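Local coordinates for protein Glucose/sorbosone dehydrogenases (Escherichia coli K12, PDB 2G8S) that belongs to the glucose/sorbosone dehydrogenase family, folds as a beta-propeller and carries a bound calcium ion, at residues V72-F77 with R82-Y87; W21-L26 with H30-T35. All blocks are in the same frame, centred on the assembly; numbering follows the deposited sequence. Where two conformers were deposited one is given.

Contact 1. Residues V72-F77 with R82-Y87; sequences VLAPDF and RIWLSY. With EDO (1,2-ethanediol), chain K.
Val72 and Trp84 face each other as an antiparallel hydrogen-bonded pair where strand 68-73 meets strand 82-90, the first two strands of one blade of the beta-propeller. Trp84 N gives Val72 O an almost straight bond of 2.8 Å, and Val72 N returns one to Trp84 O at 3.0 Å. One residue beyond the non-hydrogen-bonded Leu73-Ile83 pair, a third bond runs from Ala74 N to Arg82 O, 2.9 Å long; Ala74, the first residue past the strand, opens a type I turn that runs to Phe77.

The side chains split between the two faces of the sheet. On the face of Leu73 and Ile83, Leu73 CD2 packs on Ile83 CG2 at 3.6 Å. Phe77 comes in from the turn: with CG anti to its backbone N (chi1 179°), its ring lies alongside Ile83, CE1 3.8 Å from Ile83 CG2, while Leu73 CD1 sits over one ring face near the rim. On the side of Val72 and Trp84, the small Ala74 CB, just past the strand, meets Arg82 CB at 3.7 Å and the edge of the Trp84 ring at NE1 and CD1.

Further out, Trp84 meets Phe137 edge-to-face and Tyr102 with the ring planes at about 45°, and Val72 packs on Leu135 and Phe137, so this face joins strand 135-137 of the next blade. Arg82 makes a cation-pi contact with Tyr102, its NH1 being hydrogen-bonded to Gln172 OE1. In the turn, Asp76 OD1 bonds Ser80 OG and also accepts a 2.7 Å bond from O1 of a 1,2-ethanediol. Arg82 O has a second neighbour besides Ala74 N: Phe77 CD1, which presents the ring edge to it in plane at 3.5 Å.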
ATOM      1  N   VAL A  72      -2.162   9.474   3.960  1.00  7.22           N
ATOM      2  CA  VAL A  72      -3.185   9.751   2.947  1.00  7.49           C
ATOM      3  C   VAL A  72      -4.070  10.901   3.418  1.00  7.64           C
ATOM      4  O   VAL A  72      -4.492  10.921   4.569  1.00  8.04           O
ATOM      5  CB  VAL A  72      -4.065   8.487   2.651  1.00  7.74           C
ATOM      6  CG1 VAL A  72      -5.121   8.789   1.585  1.00  8.53           C
ATOM      7  CG2 VAL A  72      -3.198   7.294   2.234  1.00  8.79           C
ATOM      8  N   LEU A  73      -4.365  11.848   2.534  1.00  8.32           N
ATOM      9  CA  LEU A  73      -5.270  12.940   2.887  1.00  8.70           C
ATOM     10  C   LEU A  73      -6.707  12.444   2.862  1.00  8.73           C
ATOM     11  O   LEU A  73      -7.069  11.641   2.000  1.00  9.31           O
ATOM     12  CB  LEU A  73      -5.120  14.116   1.919  1.00  9.52           C
ATOM     13  CG  LEU A  73      -3.738  14.664   1.589  1.00 11.49           C
ATOM     14  CD1 LEU A  73      -3.925  15.987   0.875  1.00 13.49           C
ATOM     15  CD2 LEU A  73      -2.872  14.853   2.812  1.00 12.63           C
ATOM     16  N   ALA A  74      -7.531  12.906   3.805  1.00  8.78           N
ATOM     17  CA  ALA A  74      -8.965  12.601   3.758  1.00  9.03           C
ATOM     18  C   ALA A  74      -9.572  13.208   2.486  1.00  9.67           C
ATOM     19  O   ALA A  74      -9.057  14.205   1.970  1.00  9.88           O
ATOM     20  CB  ALA A  74      -9.667  13.147   4.996  1.00  9.13           C
ATOM     21  N   PRO A  75     -10.645  12.592   1.959  1.00 10.39           N
ATOM     22  CA  PRO A  75     -11.256  13.172   0.755  1.00 11.26           C
ATOM     23  C   PRO A  75     -11.704  14.628   0.935  1.00 11.76           C
ATOM     24  O   PRO A  75     -11.650  15.394  -0.027  1.00 13.00           O
ATOM     25  CB  PRO A  75     -12.459  12.265   0.496  1.00 11.74           C
ATOM     26  CG  PRO A  75     -12.070  10.952   1.133  1.00 11.61           C
ATOM     27  CD  PRO A  75     -11.306  11.341   2.370  1.00 11.12           C
ATOM     28  N   ASP A  76     -12.129  14.992   2.143  1.00 11.39           N
ATOM     29  CA  ASP A  76     -12.575  16.369   2.421  1.00 11.11           C
ATOM     30  C   ASP A  76     -11.473  17.268   3.004  1.00 10.62           C
ATOM     31  O   ASP A  76     -11.775  18.258   3.688  1.00 10.67           O
ATOM     32  CB  ASP A  76     -13.833  16.380   3.308  1.00 11.51           C
ATOM     33  CG  ASP A  76     -13.551  15.964   4.750  1.00 12.17           C
ATOM     34  OD1 ASP A  76     -12.453  15.432   5.028  1.00 12.49           O
ATOM     35  OD2 ASP A  76     -14.446  16.154   5.605  1.00 13.81           O
ATOM     36  N   PHE A  77     -10.211  16.934   2.722  1.00 10.27           N
ATOM     37  CA  PHE A  77      -9.045  17.684   3.235  1.00 10.38           C
ATOM     38  C   PHE A  77      -9.173  19.205   3.048  1.00 11.07           C
ATOM     39  O   PHE A  77      -8.783  19.978   3.922  1.00 11.06           O
ATOM     40  CB  PHE A  77      -7.739  17.183   2.595  1.00 10.22           C
ATOM     41  CG  PHE A  77      -6.510  17.928   3.057  1.00  9.91           C
ATOM     42  CD1 PHE A  77      -5.811  17.510   4.189  1.00  9.94           C
ATOM     43  CD2 PHE A  77      -6.057  19.052   2.372  1.00 10.74           C
ATOM     44  CE1 PHE A  77      -4.683  18.200   4.628  1.00  9.93           C
ATOM     45  CE2 PHE A  77      -4.934  19.753   2.810  1.00 10.58           C
ATOM     46  CZ  PHE A  77      -4.239  19.323   3.935  1.00 10.30           C
ATOM     47  N   ARG A  82      -7.851  16.905   7.376  1.00  8.46           N
ATOM     48  CA  ARG A  82      -7.616  15.620   8.013  1.00  8.45           C
ATOM     49  C   ARG A  82      -6.635  14.776   7.213  1.00  8.51           C
ATOM     50  O   ARG A  82      -6.766  14.637   5.992  1.00  8.24           O
ATOM     51  CB  ARG A  82      -8.937  14.889   8.218  1.00  9.09           C
ATOM     52  CG  ARG A  82      -8.790  13.535   8.885  1.00  9.57           C
ATOM     53  CD  ARG A  82     -10.134  12.878   9.015  1.00 10.91           C
ATOM     54  NE  ARG A  82     -10.977  13.544  10.010  1.00 11.56           N
ATOM     55  CZ  ARG A  82     -12.216  13.169  10.316  1.00 12.58           C
ATOM     56  NH1 ARG A  82     -12.777  12.146   9.681  1.00 12.68           N
ATOM     57  NH2 ARG A  82     -12.898  13.830  11.246  1.00 15.43           N
ATOM     58  N   ILE A  83      -5.641  14.226   7.911  1.00  7.83           N
ATOM     59  CA  ILE A  83      -4.718  13.273   7.304  1.00  8.54           C
ATOM     60  C   ILE A  83      -4.736  11.972   8.092  1.00  7.73           C
ATOM     61  O   ILE A  83      -4.881  11.981   9.317  1.00  7.76           O
ATOM     62  CB  ILE A  83      -3.277  13.828   7.121  1.00  9.36           C
ATOM     63  CG1 ILE A  83      -2.535  13.963   8.446  1.00 10.83           C
ATOM     64  CG2 ILE A  83      -3.299  15.139   6.344  1.00 10.70           C
ATOM     65  CD1 ILE A  83      -1.008  14.036   8.269  1.00 10.50           C
ATOM     66  N   TRP A  84      -4.658  10.867   7.360  1.00  6.54           N
ATOM     67  CA  TRP A  84      -4.661   9.530   7.937  1.00  6.20           C
ATOM     68  C   TRP A  84      -3.268   8.924   7.874  1.00  6.17           C
ATOM     69  O   TRP A  84      -2.543   9.117   6.890  1.00  6.84           O
ATOM     70  CB  TRP A  84      -5.636   8.628   7.168  1.00  6.32           C
ATOM     71  CG  TRP A  84      -7.088   8.928   7.410  1.00  6.53           C
ATOM     72  CD1 TRP A  84      -7.796  10.030   6.993  1.00  6.68           C
ATOM     73  CD2 TRP A  84      -8.011   8.110   8.138  1.00  5.79           C
ATOM     74  NE1 TRP A  84      -9.108   9.942   7.419  1.00  7.26           N
ATOM     75  CE2 TRP A  84      -9.267   8.772   8.122  1.00  6.98           C
ATOM     76  CE3 TRP A  84      -7.903   6.874   8.797  1.00  6.60           C
ATOM     77  CZ2 TRP A  84     -10.411   8.225   8.736  1.00  6.81           C
ATOM     78  CZ3 TRP A  84      -9.028   6.339   9.416  1.00  7.55           C
ATOM     79  CH2 TRP A  84     -10.267   7.012   9.378  1.00  7.08           C
ATOM     80  N   LEU A  85      -2.896   8.186   8.919  1.00  5.73           N
ATOM     81  CA  LEU A  85      -1.615   7.475   8.953  1.00  5.80           C
ATOM     82  C   LEU A  85      -1.836   6.025   9.358  1.00  5.76           C
ATOM     83  O   LEU A  85      -2.736   5.718  10.154  1.00  6.32           O
ATOM     84  CB  LEU A  85      -0.641   8.105   9.959  1.00  6.07           C
ATOM     85  CG  LEU A  85      -0.257   9.580   9.781  1.00  6.58           C
ATOM     86  CD1 LEU A  85       0.500  10.123  10.995  1.00  7.64           C
ATOM     87  CD2 LEU A  85       0.592   9.757   8.519  1.00  8.46           C
ATOM     88  N   SER A  86      -1.014   5.133   8.810  1.00  5.67           N
ATOM     89  CA  SER A  86      -0.953   3.774   9.318  1.00  5.49           C
ATOM     90  C   SER A  86       0.459   3.478   9.808  1.00  5.61           C
ATOM     91  O   SER A  86       1.426   4.094   9.370  1.00  6.07           O
ATOM     92  CB  SER A  86      -1.370   2.763   8.246  1.00  5.16           C
ATOM     93  OG  SER A  86      -0.455   2.741   7.161  1.00  5.51           O
ATOM     94  N   TYR A  87       0.570   2.537  10.733  1.00  5.60           N
ATOM     95  CA  TYR A  87       1.853   2.253  11.373  1.00  6.02           C
ATOM     96  C   TYR A  87       1.780   0.901  12.062  1.00  6.63           C
ATOM     97  O   TYR A  87       0.695   0.374  12.262  1.00  6.54           O
ATOM     98  CB  TYR A  87       2.209   3.363  12.386  1.00  6.44           C
ATOM     99  CG  TYR A  87       1.216   3.552  13.524  1.00  6.51           C
ATOM    100  CD1 TYR A  87       1.498   3.058  14.801  1.00  7.28           C
ATOM    101  CD2 TYR A  87       0.015   4.258  13.339  1.00  7.21           C
ATOM    102  CE1 TYR A  87       0.600   3.231  15.859  1.00  6.52           C
ATOM    103  CE2 TYR A  87      -0.891   4.438  14.402  1.00  7.90           C
ATOM    104  CZ  TYR A  87      -0.587   3.912  15.651  1.00  7.56           C
ATOM    105  OH  TYR A  87      -1.456   4.078  16.708  1.00  9.35           O
TER
HETATM  106  C1  EDO K3017     -14.383  12.732   5.797  1.00 22.60           C
HETATM  107  O1  EDO K3017     -13.016  13.051   6.082  1.00 21.82           O
HETATM  108  C2  EDO K3017     -14.545  12.243   4.357  1.00 22.99           C
HETATM  109  O2  EDO K3017     -13.861  13.096   3.428  1.00 23.30           O

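Contact 2. Residues W21-L26 with H30-T35. With EDO (1,2-ethanediol), chain F.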
ATOM      1  N   TRP A  21       8.310   5.595   2.944  1.00  6.88           N
ATOM      2  CA  TRP A  21       7.311   4.568   2.652  1.00  6.64           C
ATOM      3  C   TRP A  21       6.193   5.054   1.743  1.00  6.85           C
ATOM      4  O   TRP A  21       5.720   4.301   0.881  1.00  7.08           O
ATOM      5  CB  TRP A  21       6.712   4.001   3.942  1.00  6.98           C
ATOM      6  CG  TRP A  21       6.198   2.568   3.810  1.00  6.42           C
ATOM      7  CD1 TRP A  21       6.932   1.429   3.929  1.00  7.44           C
ATOM      8  CD2 TRP A  21       4.845   2.146   3.559  1.00  6.73           C
ATOM      9  NE1 TRP A  21       6.132   0.322   3.758  1.00  6.98           N
ATOM     10  CE2 TRP A  21       4.844   0.731   3.540  1.00  6.22           C
ATOM     11  CE3 TRP A  21       3.635   2.823   3.350  1.00  7.64           C
ATOM     12  CZ2 TRP A  21       3.674  -0.021   3.329  1.00  6.65           C
ATOM     13  CZ3 TRP A  21       2.471   2.077   3.128  1.00  7.16           C
ATOM     14  CH2 TRP A  21       2.504   0.673   3.118  1.00  6.79           C
ATOM     15  N   ALA A  22       5.760   6.296   1.950  1.00  6.76           N
ATOM     16  CA  ALA A  22       4.631   6.845   1.197  1.00  6.70           C
ATOM     17  C   ALA A  22       4.731   8.343   1.060  1.00  7.07           C
ATOM     18  O   ALA A  22       5.471   9.005   1.793  1.00  6.55           O
ATOM     19  CB  ALA A  22       3.307   6.477   1.861  1.00  7.20           C
ATOM     20  N   LEU A  23       3.973   8.874   0.107  1.00  7.63           N
ATOM     21  CA  LEU A  23       3.837  10.316  -0.020  1.00  8.48           C
ATOM     22  C   LEU A  23       2.388  10.727  -0.254  1.00  8.19           C
ATOM     23  O   LEU A  23       1.584   9.944  -0.777  1.00  8.61           O
ATOM     24  CB  LEU A  23       4.734  10.855  -1.135  1.00  9.54           C
ATOM     25  CG  LEU A  23       4.376  10.528  -2.584  1.00 10.75           C
ATOM     26  CD1 LEU A  23       3.345  11.508  -3.148  1.00 11.40           C
ATOM     27  CD2 LEU A  23       5.624  10.522  -3.456  1.00 12.35           C
ATOM     28  N   ALA A  24       2.076  11.958   0.130  1.00  8.27           N
ATOM     29  CA  ALA A  24       0.771  12.547  -0.125  1.00  8.72           C
ATOM     30  C   ALA A  24       0.983  13.930  -0.693  1.00  9.17           C
ATOM     31  O   ALA A  24       1.713  14.731  -0.115  1.00  9.57           O
ATOM     32  CB  ALA A  24      -0.055  12.610   1.158  1.00  9.00           C
ATOM     33  N   PHE A  25       0.352  14.213  -1.824  1.00  9.17           N
ATOM     34  CA  PHE A  25       0.447  15.535  -2.431  1.00  9.76           C
ATOM     35  C   PHE A  25      -0.464  16.505  -1.714  1.00 10.40           C
ATOM     36  O   PHE A  25      -1.647  16.218  -1.522  1.00 10.95           O
ATOM     37  CB  PHE A  25       0.034  15.491  -3.906  1.00  9.76           C
ATOM     38  CG  PHE A  25       0.846  14.550  -4.736  1.00  9.26           C
ATOM     39  CD1 PHE A  25       2.150  14.868  -5.108  1.00  9.75           C
ATOM     40  CD2 PHE A  25       0.298  13.345  -5.164  1.00  9.33           C
ATOM     41  CE1 PHE A  25       2.908  13.985  -5.894  1.00  8.19           C
ATOM     42  CE2 PHE A  25       1.046  12.459  -5.945  1.00 10.09           C
ATOM     43  CZ  PHE A  25       2.354  12.781  -6.299  1.00  9.66           C
ATOM     44  N   LEU A  26       0.085  17.651  -1.322  1.00 10.79           N
ATOM     45  CA  LEU A  26      -0.727  18.707  -0.731  1.00 11.79           C
ATOM     46  C   LEU A  26      -1.318  19.567  -1.841  1.00 13.18           C
ATOM     47  O   LEU A  26      -0.660  19.796  -2.854  1.00 13.47           O
ATOM     48  CB  LEU A  26       0.112  19.566   0.214  1.00 11.03           C
ATOM     49  CG  LEU A  26       0.658  18.825   1.436  1.00 11.16           C
ATOM     50  CD1 LEU A  26       1.641  19.719   2.186  1.00 12.42           C
ATOM     51  CD2 LEU A  26      -0.487  18.359   2.334  1.00 12.61           C
ATOM     52  N   HIS A  30       1.492  23.086  -2.639  1.00 17.12           N
ATOM     53  CA  HIS A  30       2.155  23.172  -1.342  0.60 16.61           C
ATOM     54  C   HIS A  30       3.136  22.018  -1.092  1.00 15.91           C
ATOM     55  O   HIS A  30       3.573  21.796   0.042  1.00 16.46           O
ATOM     56  CB  HIS A  30       1.109  23.238  -0.223  0.60 16.86           C
ATOM     57  CG  HIS A  30       0.411  24.560  -0.125  0.60 17.74           C
ATOM     58  ND1 HIS A  30      -0.605  24.932  -0.980  0.60 18.40           N
ATOM     59  CD2 HIS A  30       0.575  25.593   0.735  0.60 18.35           C
ATOM     60  CE1 HIS A  30      -1.031  26.141  -0.655  0.60 18.44           C
ATOM     61  NE2 HIS A  30      -0.334  26.564   0.384  0.60 18.57           N
ATOM     62  N   GLY A  31       3.488  21.288  -2.144  1.00 14.28           N
ATOM     63  CA  GLY A  31       4.471  20.213  -2.012  1.00 13.12           C
ATOM     64  C   GLY A  31       3.817  18.929  -1.553  1.00 12.19           C
ATOM     65  O   GLY A  31       2.692  18.619  -1.962  1.00 11.62           O
HETATM   66  N   MSE A  32       4.520  18.177  -0.708  1.00 11.35           N
HETATM   67  CA  MSE A  32       4.041  16.864  -0.279  0.50 11.31           C
HETATM   68  C   MSE A  32       4.518  16.462   1.107  1.00 10.91           C
HETATM   69  O   MSE A  32       5.509  16.987   1.601  1.00 11.03           O
HETATM   70  CB  MSE A  32       4.502  15.802  -1.262  0.50 11.57           C
HETATM   71  CG  MSE A  32       5.999  15.667  -1.325  0.50 11.62           C
HETATM   72 SE   MSE A  32       6.482  14.358  -2.515  0.32 12.20          SE
HETATM   73  CE  MSE A  32       6.073  15.290  -4.222  0.50 11.49           C
ATOM     74  N   LEU A  33       3.788  15.537   1.719  1.00  9.98           N
ATOM     75  CA  LEU A  33       4.217  14.904   2.955  1.00  8.61           C
ATOM     76  C   LEU A  33       4.845  13.566   2.582  1.00  8.19           C
ATOM     77  O   LEU A  33       4.416  12.912   1.620  1.00  8.46           O
ATOM     78  CB  LEU A  33       3.025  14.676   3.880  1.00  8.57           C
ATOM     79  CG  LEU A  33       2.225  15.896   4.357  1.00 10.02           C
ATOM     80  CD1 LEU A  33       1.052  15.440   5.202  1.00 12.45           C
ATOM     81  CD2 LEU A  33       3.088  16.888   5.129  1.00 11.82           C
ATOM     82  N   ILE A  34       5.866  13.165   3.335  1.00  7.16           N
ATOM     83  CA  ILE A  34       6.536  11.887   3.128  1.00  7.20           C
ATOM     84  C   ILE A  34       6.684  11.197   4.472  1.00  6.58           C
ATOM     85  O   ILE A  34       7.105  11.825   5.442  1.00  7.43           O
ATOM     86  CB  ILE A  34       7.957  12.070   2.507  1.00  6.91           C
ATOM     87  CG1 ILE A  34       7.884  12.893   1.211  1.00  7.20           C
ATOM     88  CG2 ILE A  34       8.623  10.715   2.259  1.00  8.18           C
ATOM     89  CD1 ILE A  34       9.236  13.355   0.673  1.00  8.13           C
ATOM     90  N   THR A  35       6.321   9.919   4.535  1.00  6.04           N
ATOM     91  CA  THR A  35       6.599   9.133   5.732  1.00  6.19           C
ATOM     92  C   THR A  35       7.961   8.476   5.607  1.00  6.79           C
ATOM     93  O   THR A  35       8.315   7.977   4.544  1.00  6.51           O
ATOM     94  CB  THR A  35       5.560   8.023   5.962  1.00  6.16           C
ATOM     95  OG1 THR A  35       5.407   7.247   4.762  1.00  6.43           O
ATOM     96  CG2 THR A  35       4.227   8.613   6.377  1.00  6.75           C
TER
HETATM   97  C1  EDO F3006       3.908   1.438   0.171  1.00 15.77           C
HETATM   98  O1  EDO F3006       4.408   2.390  -0.762  1.00 15.18           O
HETATM   99  C2  EDO F3006       3.620   0.108  -0.514  1.00 15.13           C
HETATM  100  O2  EDO F3006       4.834  -0.365  -1.112  1.00 16.32           O
HETATM  101  O   HOH W   1       1.346  18.950  -4.411  1.00 38.57           O
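Ala24 and Leu33 exchange a reciprocal pair of backbone bonds, N to O in each direction and 2.9 Å both ways, at the middle of this antiparallel ladder. Thr35 N to Ala22 O, 3.0 Å, and then Trp21 N to Thr35 O extend the ladder at one end, and Leu26 N to Gly31 O, 2.9 Å, does so at the other, where a single water donates to both Leu26 O and Gly31 O. Thr35 OG1, between N and the carbonyl carbon (chi1 51°), takes a weak 3.0 Å bond from Ala22 N and is also hydrogen-bonded with Leu69 O of strand 68-73.

Leu23, Phe25, Met32 and Ile34 share one face. In the conformer given, SE of Met32, a selenomethionine, packs 4.0 Å from Leu23 CD2, and the bend at chi3 (73°) carries CE to 3.8 Å from Phe25 CE1; Leu23 CD1 lies over one face of the Phe25 ring. On the side of Ala24 and Leu33, Leu26 from the loop end crosses Leu33 at about a right angle, CD2 4.2 Å from Leu33 CG. A 1,2-ethanediol carbon, C1, rests over one face of the Trp21 ring.

This is a beta hairpin closed by a short loop, forming the inner two strands of a four-stranded propeller blade.

Overall arrangement
From the N terminus, strand 8-17 goes to the outer edge of the blade that also holds the C-terminal strands, and then contact 2 closes the short turn between 20-25 and 32-36. Strands 40-45 and 49-50 complete that blade before the chain enters the next one at 68-73, where contact 1 closes the connection containing helix 77-80. The two contacts follow in series, neither crossing nor enclosing the other. Their centres are 11 Å apart, and they pack together across the blade-blade interface: Leu73 CD1 lies 3.3 Å from Phe25 O, Ile83 CD1 is 4.0 Å from Leu33 CD1, and Phe77 approaches Leu26. The hairpin of one blade thus packs on the first strand pair of the next.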